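Local coordinates for Serine/threonine-protein acetyltransferase HopZ1a (Pseudomonas syringae pv. syringae, PDB 5KLP), which acetylates serine and threonine residues of host proteins with acetyl-CoA, using inositol hexakisphosphate as cofactor, and so impairs the microtubule network and immunity of infected plant cells, at residues A[210-213]-A[214-217]; A[222-225]-A[226-230]; A[90-93]-A[94-98]. The protein carries 10 engineered substitutions. All blocks are in the same frame, centred on the assembly; numbering follows the deposited sequence.

Contact 1: A[210-213]-A[214-217]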
ATOM      1  N   ILE A 210      14.794  -2.149  -8.436  1.00 21.02           N
ATOM      2  CA  ILE A 210      13.732  -2.887  -9.103  1.00 20.06           C
ATOM      3  C   ILE A 210      13.363  -2.194 -10.409  1.00 20.86           C
ATOM      4  O   ILE A 210      13.180  -2.846 -11.435  1.00 22.25           O
ATOM      5  CB  ILE A 210      12.503  -3.031  -8.216  1.00 22.00           C
ATOM      6  CG1 ILE A 210      12.858  -3.809  -6.949  1.00 26.64           C
ATOM      7  CG2 ILE A 210      11.374  -3.744  -8.961  1.00 18.52           C
ATOM      8  CD1 ILE A 210      11.689  -3.925  -6.006  1.00 29.80           C
ATOM      9  N   HIS A 211      13.303  -0.864 -10.379  1.00 18.78           N
ATOM     10  CA  HIS A 211      13.039  -0.098 -11.593  1.00 23.37           C
ATOM     11  C   HIS A 211      14.123  -0.327 -12.662  1.00 22.10           C
ATOM     12  O   HIS A 211      13.812  -0.501 -13.846  1.00 24.07           O
ATOM     13  CB  HIS A 211      12.912   1.394 -11.259  1.00 23.92           C
ATOM     14  CG  HIS A 211      11.572   1.772 -10.699  1.00 24.95           C
ATOM     15  ND1 HIS A 211      10.441   1.869 -11.481  1.00 19.45           N
ATOM     16  CD2 HIS A 211      11.185   2.082  -9.438  1.00 22.19           C
ATOM     17  CE1 HIS A 211       9.411   2.213 -10.726  1.00 22.21           C
ATOM     18  NE2 HIS A 211       9.835   2.352  -9.481  1.00 19.92           N
ATOM     19  N   HIS A 212      15.389  -0.338 -12.252  1.00 22.70           N
ATOM     20  CA  HIS A 212      16.477  -0.625 -13.188  1.00 27.31           C
ATOM     21  C   HIS A 212      16.274  -1.970 -13.880  1.00 27.60           C
ATOM     22  O   HIS A 212      16.486  -2.088 -15.090  1.00 32.55           O
ATOM     23  CB  HIS A 212      17.845  -0.591 -12.487  1.00 35.52           C
ATOM     24  CG  HIS A 212      18.264   0.780 -12.055  1.00 47.91           C
ATOM     25  ND1 HIS A 212      19.073   1.005 -10.962  1.00 52.34           N
ATOM     26  CD2 HIS A 212      17.984   2.000 -12.572  1.00 51.71           C
ATOM     27  CE1 HIS A 212      19.269   2.306 -10.821  1.00 52.08           C
ATOM     28  NE2 HIS A 212      18.620   2.931 -11.786  1.00 51.73           N
ATOM     29  N   GLY A 213      15.866  -2.983 -13.126  1.00 28.87           N
ATOM     30  CA  GLY A 213      15.592  -4.275 -13.726  1.00 20.83           C
ATOM     31  C   GLY A 213      14.457  -4.174 -14.727  1.00 23.75           C
ATOM     32  O   GLY A 213      14.543  -4.705 -15.833  1.00 23.41           O
ATOM     33  N   LEU A 214      13.406  -3.450 -14.346  1.00 20.20           N
ATOM     34  CA  LEU A 214      12.224  -3.277 -15.191  1.00 17.70           C
ATOM     35  C   LEU A 214      12.542  -2.553 -16.493  1.00 19.93           C
ATOM     36  O   LEU A 214      11.879  -2.778 -17.499  1.00 23.81           O
ATOM     37  CB  LEU A 214      11.120  -2.546 -14.414  1.00 16.76           C
ATOM     38  CG  LEU A 214      10.443  -3.377 -13.308  1.00 20.38           C
ATOM     39  CD1 LEU A 214       9.465  -2.524 -12.508  1.00 19.76           C
ATOM     40  CD2 LEU A 214       9.696  -4.571 -13.906  1.00 21.99           C
ATOM     41  N   GLN A 215      13.550  -1.688 -16.482  1.00 19.64           N
ATOM     42  CA  GLN A 215      14.022  -1.090 -17.731  1.00 26.09           C
ATOM     43  C   GLN A 215      14.498  -2.167 -18.701  1.00 28.90           C
ATOM     44  O   GLN A 215      14.517  -1.960 -19.911  1.00 26.10           O
ATOM     45  CB  GLN A 215      15.158  -0.092 -17.483  1.00 30.35           C
ATOM     46  CG  GLN A 215      14.682   1.279 -17.033  1.00 36.31           C
ATOM     47  CD  GLN A 215      15.808   2.299 -16.978  1.00 36.03           C
ATOM     48  OE1 GLN A 215      16.643   2.279 -16.074  1.00 33.54           O
ATOM     49  NE2 GLN A 215      15.827   3.202 -17.949  1.00 34.59           N
ATOM     50  N   HIS A 216      14.907  -3.312 -18.168  1.00 23.32           N
ATOM     51  CA  HIS A 216      15.352  -4.415 -19.013  1.00 22.11           C
ATOM     52  C   HIS A 216      14.333  -5.533 -19.063  1.00 21.32           C
ATOM     53  O   HIS A 216      14.662  -6.645 -19.424  1.00 23.25           O
ATOM     54  CB  HIS A 216      16.701  -4.957 -18.529  1.00 22.69           C
ATOM     55  CG  HIS A 216      17.827  -3.987 -18.685  1.00 40.27           C
ATOM     56  ND1 HIS A 216      18.199  -3.107 -17.690  1.00 37.44           N
ATOM     57  CD2 HIS A 216      18.674  -3.768 -19.719  1.00 38.36           C
ATOM     58  CE1 HIS A 216      19.216  -2.377 -18.110  1.00 39.96           C
ATOM     59  NE2 HIS A 216      19.526  -2.760 -19.337  1.00 45.48           N
ATOM     60  N   GLY A 217      13.097  -5.231 -18.691  1.00 20.28           N
ATOM     61  CA  GLY A 217      12.020  -6.189 -18.819  1.00 27.35           C
ATOM     62  C   GLY A 217      12.105  -7.341 -17.843  1.00 25.98           C
ATOM     63  O   GLY A 217      11.613  -8.428 -18.132  1.00 28.94           O
TER
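A Schellman motif closes helix 204-215 here, with Gly217 as its C-prime residue. The last regular turn is built by Leu214 N donating to Ile210 O (3.0 Å) and Gln215 N donating to His211 O (2.9 Å). The chain then tightens: His216 N reaches Gly213 O at 2.7 Å but sits above the carbonyl plane, 53° out of it, so this bond misses the lone pairs. Gly217 takes a positive phi, which favours glycine, and its N turns back to Leu214 O at 3.0 Å.

His212 O, in the last turn, is picked up by a side chain. His216 keeps CG beside its own backbone N (chi1 -66°), which swings the imidazole back along the helix and lets ND1 donate to His212 O at 3.3 Å. That oxygen lies near the ring plane at the edge of the imidazole, and the N-H points at it fairly straight (157°). Gln215 N adds a weak second bond to the same oxygen. Gln215 lies beside His212 and points the same way, its OE1 3.8 Å from His212 CD2 at the edge of that ring; the amide and ring planes are tilted against each other.

Toward the sheet, Leu214 sends CD1 to Ile210 CG2 at 4.2 Å, and both side chains pack on Ile140 of strand 138-143. His211 joins them there, with ND1 bonded to Thr138 and NE2 to Asp128. These two partners fix the rotation of the buried imidazole, and the nearby carboxylate of Asp128 would be expected to favour protonation. For His216, donation through ND1 means that this nitrogen carries a proton.

Contact 2: A[222-225]-A[226-230]; sequences ESES and RARTT
From CB outward, Arg226 runs back beside Glu222 where helix 222-225 passes into the turn leading to helix 230-238, an i to i+4 salt bridge on top of a helical backbone bond. Its CB lies 3.4 Å from Glu222 O, the acceptor of Arg226 N, and 4.0 Å from Glu222 CG. Both side chains leave with CG anti to the backbone N (chi1 -178° for Arg226, -176° for Glu222) and stay extended, which carries them the same way. Arg226 CD passes 3.6 Å from Glu222 OE2, and NH1 then donates to that oxygen at 2.9 Å. The carboxylate meets the guanidinium at its edge, the planes only 22° apart. NH1 also bonds Ala247 O, while NH2 forms a salt bridge with Glu235; Glu222 in turn binds His248 and Ala249 N, tying the pair to strand 248-251.

Further on, Arg228 lays one guanidinium face over the Glu224 backbone and side chain, Glu224 CB 3.6 Å from NH2, and its NH1 pairs with Asp254. In Thr229, the N-cap residue of helix 230-238, OG1 accepts from Gly232 N and donates to Arg226 O, 2.6 Å away on a lone pair in the carbonyl plane.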
ATOM      1  N   GLU A 222      11.062 -13.416  -9.870  1.00 25.57           N
ATOM      2  CA  GLU A 222       9.748 -13.658 -10.457  1.00 30.73           C
ATOM      3  C   GLU A 222       9.529 -15.115 -10.825  1.00 31.65           C
ATOM      4  O   GLU A 222       8.429 -15.638 -10.644  1.00 31.94           O
ATOM      5  CB  GLU A 222       9.512 -12.782 -11.687  1.00 25.77           C
ATOM      6  CG  GLU A 222       8.101 -12.950 -12.243  1.00 25.46           C
ATOM      7  CD  GLU A 222       7.814 -12.063 -13.435  1.00 28.69           C
ATOM      8  OE1 GLU A 222       8.770 -11.477 -13.994  1.00 26.79           O
ATOM      9  OE2 GLU A 222       6.626 -11.939 -13.801  1.00 28.35           O
ATOM     10  N   SER A 223      10.583 -15.772 -11.301  1.00 34.32           N
ATOM     11  CA  SER A 223      10.499 -17.171 -11.712  1.00 40.16           C
ATOM     12  C   SER A 223       9.977 -18.109 -10.612  1.00 36.13           C
ATOM     13  O   SER A 223       9.386 -19.139 -10.923  1.00 46.90           O
ATOM     14  CB  SER A 223      11.873 -17.654 -12.190  1.00 48.18           C
ATOM     15  OG  SER A 223      12.845 -17.509 -11.168  1.00 55.48           O
ATOM     16  N   GLU A 224      10.204 -17.777  -9.341  1.00 28.85           N
ATOM     17  CA  GLU A 224       9.615 -18.545  -8.226  1.00 32.30           C
ATOM     18  C   GLU A 224       8.494 -17.781  -7.503  1.00 29.63           C
ATOM     19  O   GLU A 224       7.548 -18.383  -6.993  1.00 27.69           O
ATOM     20  CB  GLU A 224      10.684 -18.967  -7.216  1.00 40.96           C
ATOM     21  CG  GLU A 224      11.525 -17.828  -6.690  1.00 61.46           C
ATOM     22  CD  GLU A 224      12.967 -17.927  -7.135  1.00 79.39           C
ATOM     23  OE1 GLU A 224      13.286 -18.849  -7.922  1.00 85.45           O
ATOM     24  OE2 GLU A 224      13.780 -17.081  -6.705  1.00 83.11           O
ATOM     25  N   SER A 225       8.619 -16.459  -7.433  1.00 22.23           N
ATOM     26  CA  SER A 225       7.745 -15.661  -6.577  1.00 23.99           C
ATOM     27  C   SER A 225       6.331 -15.525  -7.141  1.00 23.03           C
ATOM     28  O   SER A 225       5.357 -15.513  -6.390  1.00 24.99           O
ATOM     29  CB  SER A 225       8.352 -14.270  -6.355  1.00 17.36           C
ATOM     30  OG  SER A 225       7.602 -13.531  -5.399  1.00 22.74           O
ATOM     31  N   ARG A 226       6.222 -15.418  -8.462  1.00 27.97           N
ATOM     32  CA  ARG A 226       4.921 -15.226  -9.106  1.00 20.74           C
ATOM     33  C   ARG A 226       3.969 -16.380  -8.785  1.00 22.36           C
ATOM     34  O   ARG A 226       2.776 -16.174  -8.570  1.00 18.82           O
ATOM     35  CB  ARG A 226       5.104 -15.075 -10.618  1.00 16.47           C
ATOM     36  CG  ARG A 226       3.825 -14.830 -11.398  1.00 20.22           C
ATOM     37  CD  ARG A 226       4.175 -14.374 -12.805  1.00 26.74           C
ATOM     38  NE  ARG A 226       2.996 -14.167 -13.626  1.00 29.31           N
ATOM     39  CZ  ARG A 226       2.845 -13.159 -14.478  1.00 26.13           C
ATOM     40  NH1 ARG A 226       3.817 -12.260 -14.623  1.00 20.05           N
ATOM     41  NH2 ARG A 226       1.723 -13.052 -15.180  1.00 17.48           N
ATOM     42  N   ALA A 227       4.517 -17.594  -8.732  1.00 19.36           N
ATOM     43  CA  ALA A 227       3.732 -18.791  -8.442  1.00 18.92           C
ATOM     44  C   ALA A 227       3.167 -18.783  -7.011  1.00 21.98           C
ATOM     45  O   ALA A 227       2.225 -19.512  -6.710  1.00 23.19           O
ATOM     46  CB  ALA A 227       4.590 -20.060  -8.668  1.00 22.48           C
ATOM     47  N   ARG A 228       3.753 -17.967  -6.135  1.00 17.20           N
ATOM     48  CA  ARG A 228       3.320 -17.887  -4.743  1.00 22.84           C
ATOM     49  C   ARG A 228       2.158 -16.900  -4.539  1.00 20.16           C
ATOM     50  O   ARG A 228       1.602 -16.798  -3.452  1.00 24.95           O
ATOM     51  CB  ARG A 228       4.502 -17.472  -3.848  1.00 21.85           C
ATOM     52  CG  ARG A 228       5.623 -18.501  -3.777  1.00 28.84           C
ATOM     53  CD  ARG A 228       6.902 -17.891  -3.190  1.00 28.25           C
ATOM     54  NE  ARG A 228       8.036 -18.801  -3.320  1.00 36.53           N
ATOM     55  CZ  ARG A 228       9.297 -18.425  -3.516  1.00 44.49           C
ATOM     56  NH1 ARG A 228       9.611 -17.139  -3.603  1.00 41.67           N
ATOM     57  NH2 ARG A 228      10.251 -19.343  -3.619  1.00 50.75           N
ATOM     58  N   THR A 229       1.804 -16.179  -5.592  1.00 19.27           N
ATOM     59  CA  THR A 229       0.733 -15.184  -5.528  1.00 16.10           C
ATOM     60  C   THR A 229      -0.574 -15.807  -5.981  1.00 20.57           C
ATOM     61  O   THR A 229      -0.583 -16.875  -6.604  1.00 20.70           O
ATOM     62  CB  THR A 229       1.028 -13.958  -6.418  1.00 20.46           C
ATOM     63  OG1 THR A 229       1.040 -14.365  -7.790  1.00 22.63           O
ATOM     64  CG2 THR A 229       2.386 -13.330  -6.066  1.00 20.43           C
ATOM     65  N   THR A 230      -1.680 -15.133  -5.680  1.00 21.95           N
ATOM     66  CA  THR A 230      -2.984 -15.596  -6.129  1.00 21.58           C
ATOM     67  C   THR A 230      -3.038 -15.653  -7.647  1.00 18.87           C
ATOM     68  O   THR A 230      -3.709 -16.507  -8.216  1.00 20.09           O
ATOM     69  CB  THR A 230      -4.115 -14.685  -5.612  1.00 20.56           C
ATOM     70  OG1 THR A 230      -3.939 -13.363  -6.137  1.00 16.90           O
ATOM     71  CG2 THR A 230      -4.104 -14.649  -4.076  1.00 16.94           C
TER

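Contact 3: A[90-93]-A[94-98]; sequences DHYY and LIQAL. Engineered in segment 90-93: Tyr92 (natural residue Lys), Tyr93 (natural residue Glu).
Tyr93 O is gripped by two donors: Ala97 N at 3.0 Å, the regular helical bond, and water 2 at 2.6 Å. Ala97 N comes from above the carbonyl plane. Water 2 also accepts a weak bond from Gln96 NE2, so the glutamine amide is linked through it to a backbone oxygen one turn earlier.

The same amide lies near two engineered aromatics, Tyr92 (lysine in the natural protein) and Tyr93 (glutamate). Gln96 throws CG anti to its N (chi1 -176°) and continues extended, running beside Tyr93 until NE2 lies 4.0 Å from CD1, at the edge of the ring; amide and ring stand 76° apart. Its OE1 takes a weak bond from water 1, which pairs at 2.8 Å with Tyr92 OH and lies in the plane of that ring. The two tyrosines meet directly as well: Tyr92 CD1 sits over one face of Tyr93, offset toward the rim.

All this lies on the outer side of helix 91-98, the helix of a beta-alpha-beta unit between strands 85-87 and 105-110. Asp90 is its N-cap. OD1 accepts from Tyr92 N at 2.8 Å through the anti lone pair, nearly straight at 168°, while OD2 is bonded to Thr113.

The inner side is different. Leu94 packs on Phe106, Ala108 and Phe110 of strand 105-110, and buried His91 presents the edge of its ring to Ile95, CD2 to CD1 4.2 Å, both against helix 153-167. His91 NE2 is bonded to Asp164, and Ile95 touches that aspartate too. Along the backbone, Ile95 N bonds to His91 O and Gln96 N to Tyr92 O.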
ATOM      1  N   ASP A  90      -8.627   8.115 -10.618  1.00 17.68           N
ATOM      2  CA  ASP A  90      -8.745   6.985 -11.535  1.00 21.01           C
ATOM      3  C   ASP A  90      -7.359   6.740 -12.136  1.00 20.84           C
ATOM      4  O   ASP A  90      -6.575   7.680 -12.229  1.00 18.78           O
ATOM      5  CB  ASP A  90      -9.790   7.286 -12.627  1.00 20.96           C
ATOM      6  CG  ASP A  90     -10.095   6.080 -13.505  1.00 23.76           C
ATOM      7  OD1 ASP A  90      -9.256   5.730 -14.368  1.00 22.39           O
ATOM      8  OD2 ASP A  90     -11.189   5.498 -13.344  1.00 19.37           O
ATOM      9  N   HIS A  91      -7.033   5.506 -12.539  1.00 15.08           N
ATOM     10  CA  HIS A  91      -5.705   5.264 -13.115  1.00 18.17           C
ATOM     11  C   HIS A  91      -5.520   5.984 -14.457  1.00 25.05           C
ATOM     12  O   HIS A  91      -4.399   6.182 -14.914  1.00 21.17           O
ATOM     13  CB  HIS A  91      -5.435   3.757 -13.279  1.00 19.55           C
ATOM     14  CG  HIS A  91      -6.229   3.098 -14.366  1.00 17.44           C
ATOM     15  ND1 HIS A  91      -7.313   2.291 -14.104  1.00 24.56           N
ATOM     16  CD2 HIS A  91      -6.080   3.100 -15.713  1.00 20.78           C
ATOM     17  CE1 HIS A  91      -7.808   1.835 -15.241  1.00 25.05           C
ATOM     18  NE2 HIS A  91      -7.083   2.315 -16.234  1.00 22.64           N
ATOM     19  N   TYR A  92      -6.624   6.398 -15.067  1.00 21.61           N
ATOM     20  CA  TYR A  92      -6.580   7.258 -16.239  1.00 21.93           C
ATOM     21  C   TYR A  92      -5.671   8.472 -16.026  1.00 25.89           C
ATOM     22  O   TYR A  92      -4.917   8.864 -16.929  1.00 22.25           O
ATOM     23  CB  TYR A  92      -7.998   7.712 -16.575  1.00 22.67           C
ATOM     24  CG  TYR A  92      -8.150   8.643 -17.755  1.00 23.00           C
ATOM     25  CD1 TYR A  92      -7.871  10.001 -17.636  1.00 20.53           C
ATOM     26  CD2 TYR A  92      -8.657   8.182 -18.969  1.00 25.59           C
ATOM     27  CE1 TYR A  92      -8.040  10.865 -18.709  1.00 29.47           C
ATOM     28  CE2 TYR A  92      -8.840   9.044 -20.044  1.00 29.85           C
ATOM     29  CZ  TYR A  92      -8.527  10.385 -19.903  1.00 29.60           C
ATOM     30  OH  TYR A  92      -8.708  11.251 -20.957  1.00 30.62           O
ATOM     31  N   TYR A  93      -5.746   9.067 -14.833  1.00 21.54           N
ATOM     32  CA  TYR A  93      -4.969  10.269 -14.536  1.00 25.30           C
ATOM     33  C   TYR A  93      -3.512   9.947 -14.213  1.00 26.03           C
ATOM     34  O   TYR A  93      -2.636  10.809 -14.344  1.00 26.64           O
ATOM     35  CB  TYR A  93      -5.617  11.055 -13.390  1.00 26.72           C
ATOM     36  CG  TYR A  93      -6.987  11.601 -13.764  1.00 29.00           C
ATOM     37  CD1 TYR A  93      -7.112  12.607 -14.716  1.00 28.02           C
ATOM     38  CD2 TYR A  93      -8.147  11.095 -13.188  1.00 23.60           C
ATOM     39  CE1 TYR A  93      -8.349  13.105 -15.073  1.00 31.65           C
ATOM     40  CE2 TYR A  93      -9.392  11.589 -13.534  1.00 24.79           C
ATOM     41  CZ  TYR A  93      -9.489  12.587 -14.478  1.00 30.92           C
ATOM     42  OH  TYR A  93     -10.722  13.073 -14.835  1.00 32.67           O
ATOM     43  N   LEU A  94      -3.252   8.705 -13.817  1.00 18.36           N
ATOM     44  CA  LEU A  94      -1.875   8.227 -13.718  1.00 18.91           C
ATOM     45  C   LEU A  94      -1.253   8.241 -15.100  1.00 25.41           C
ATOM     46  O   LEU A  94      -0.130   8.718 -15.294  1.00 22.57           O
ATOM     47  CB  LEU A  94      -1.824   6.818 -13.142  1.00 23.82           C
ATOM     48  CG  LEU A  94      -0.468   6.107 -13.177  1.00 31.18           C
ATOM     49  CD1 LEU A  94       0.594   6.889 -12.414  1.00 34.41           C
ATOM     50  CD2 LEU A  94      -0.606   4.700 -12.614  1.00 24.51           C
ATOM     51  N   ILE A  95      -2.000   7.742 -16.078  1.00 21.92           N
ATOM     52  CA  ILE A  95      -1.482   7.700 -17.444  1.00 25.42           C
ATOM     53  C   ILE A  95      -1.192   9.100 -17.967  1.00 27.73           C
ATOM     54  O   ILE A  95      -0.145   9.353 -18.563  1.00 31.85           O
ATOM     55  CB  ILE A  95      -2.465   6.992 -18.370  1.00 26.08           C
ATOM     56  CG1 ILE A  95      -2.441   5.497 -18.072  1.00 23.16           C
ATOM     57  CG2 ILE A  95      -2.139   7.294 -19.837  1.00 27.14           C
ATOM     58  CD1 ILE A  95      -3.572   4.737 -18.700  1.00 36.67           C
ATOM     59  N   GLN A  96      -2.118  10.013 -17.715  1.00 27.60           N
ATOM     60  CA  GLN A  96      -1.935  11.414 -18.068  1.00 28.70           C
ATOM     61  C   GLN A  96      -0.678  11.976 -17.408  1.00 29.11           C
ATOM     62  O   GLN A  96       0.050  12.754 -18.014  1.00 30.61           O
ATOM     63  CB  GLN A  96      -3.174  12.221 -17.653  1.00 33.03           C
ATOM     64  CG  GLN A  96      -3.177  13.682 -18.044  1.00 44.68           C
ATOM     65  CD  GLN A  96      -4.472  14.369 -17.632  1.00 55.84           C
ATOM     66  OE1 GLN A  96      -5.484  14.286 -18.330  1.00 54.03           O
ATOM     67  NE2 GLN A  96      -4.452  15.023 -16.476  1.00 61.63           N
ATOM     68  N   ALA A  97      -0.414  11.576 -16.169  1.00 31.44           N
ATOM     69  CA  ALA A  97       0.760  12.093 -15.473  1.00 34.12           C
ATOM     70  C   ALA A  97       2.055  11.566 -16.118  1.00 34.66           C
ATOM     71  O   ALA A  97       3.090  12.216 -16.071  1.00 34.63           O
ATOM     72  CB  ALA A  97       0.707  11.728 -13.998  1.00 34.02           C
ATOM     73  N   LEU A  98       1.981  10.395 -16.739  1.00 32.30           N
ATOM     74  CA  LEU A  98       3.126   9.852 -17.469  1.00 38.65           C
ATOM     75  C   LEU A  98       3.406  10.668 -18.723  1.00 40.10           C
ATOM     76  O   LEU A  98       4.490  10.575 -19.301  1.00 40.33           O
ATOM     77  CB  LEU A  98       2.896   8.392 -17.841  1.00 35.27           C
ATOM     78  CG  LEU A  98       2.659   7.432 -16.675  1.00 35.71           C
ATOM     79  CD1 LEU A  98       2.222   6.078 -17.190  1.00 28.23           C
ATOM     80  CD2 LEU A  98       3.929   7.296 -15.838  1.00 41.58           C
TER
HETATM   81  O   HOH W   1      -7.863  13.952 -20.840  1.00 53.13           O
HETATM   82  O   HOH W   2      -2.822  13.435 -14.135  1.00 40.99           O

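Overall arrangement
All three contacts are local to short helical segments around the mixed six-stranded sheet, and none touches another. Contacts 1 and 2 follow each other in the chain, their centres 18 Å apart and nearest atoms about 6 Å: helix 204-215 packs on strand 138-143, whereas 222-230 lies by the edge strand 248-251. Contact 3 lies by strand 105-110, its centre 21 Å from contact 1 and 28 Å from contact 2. Strand 138-143 ends in the active-site Glu143, whose side chain is about 9 Å from that of Thr229 and about 12 Å from that of His91. The side chain of His211 is about 8 Å from that of Ala200, an inositol hexakisphosphate-binding residue.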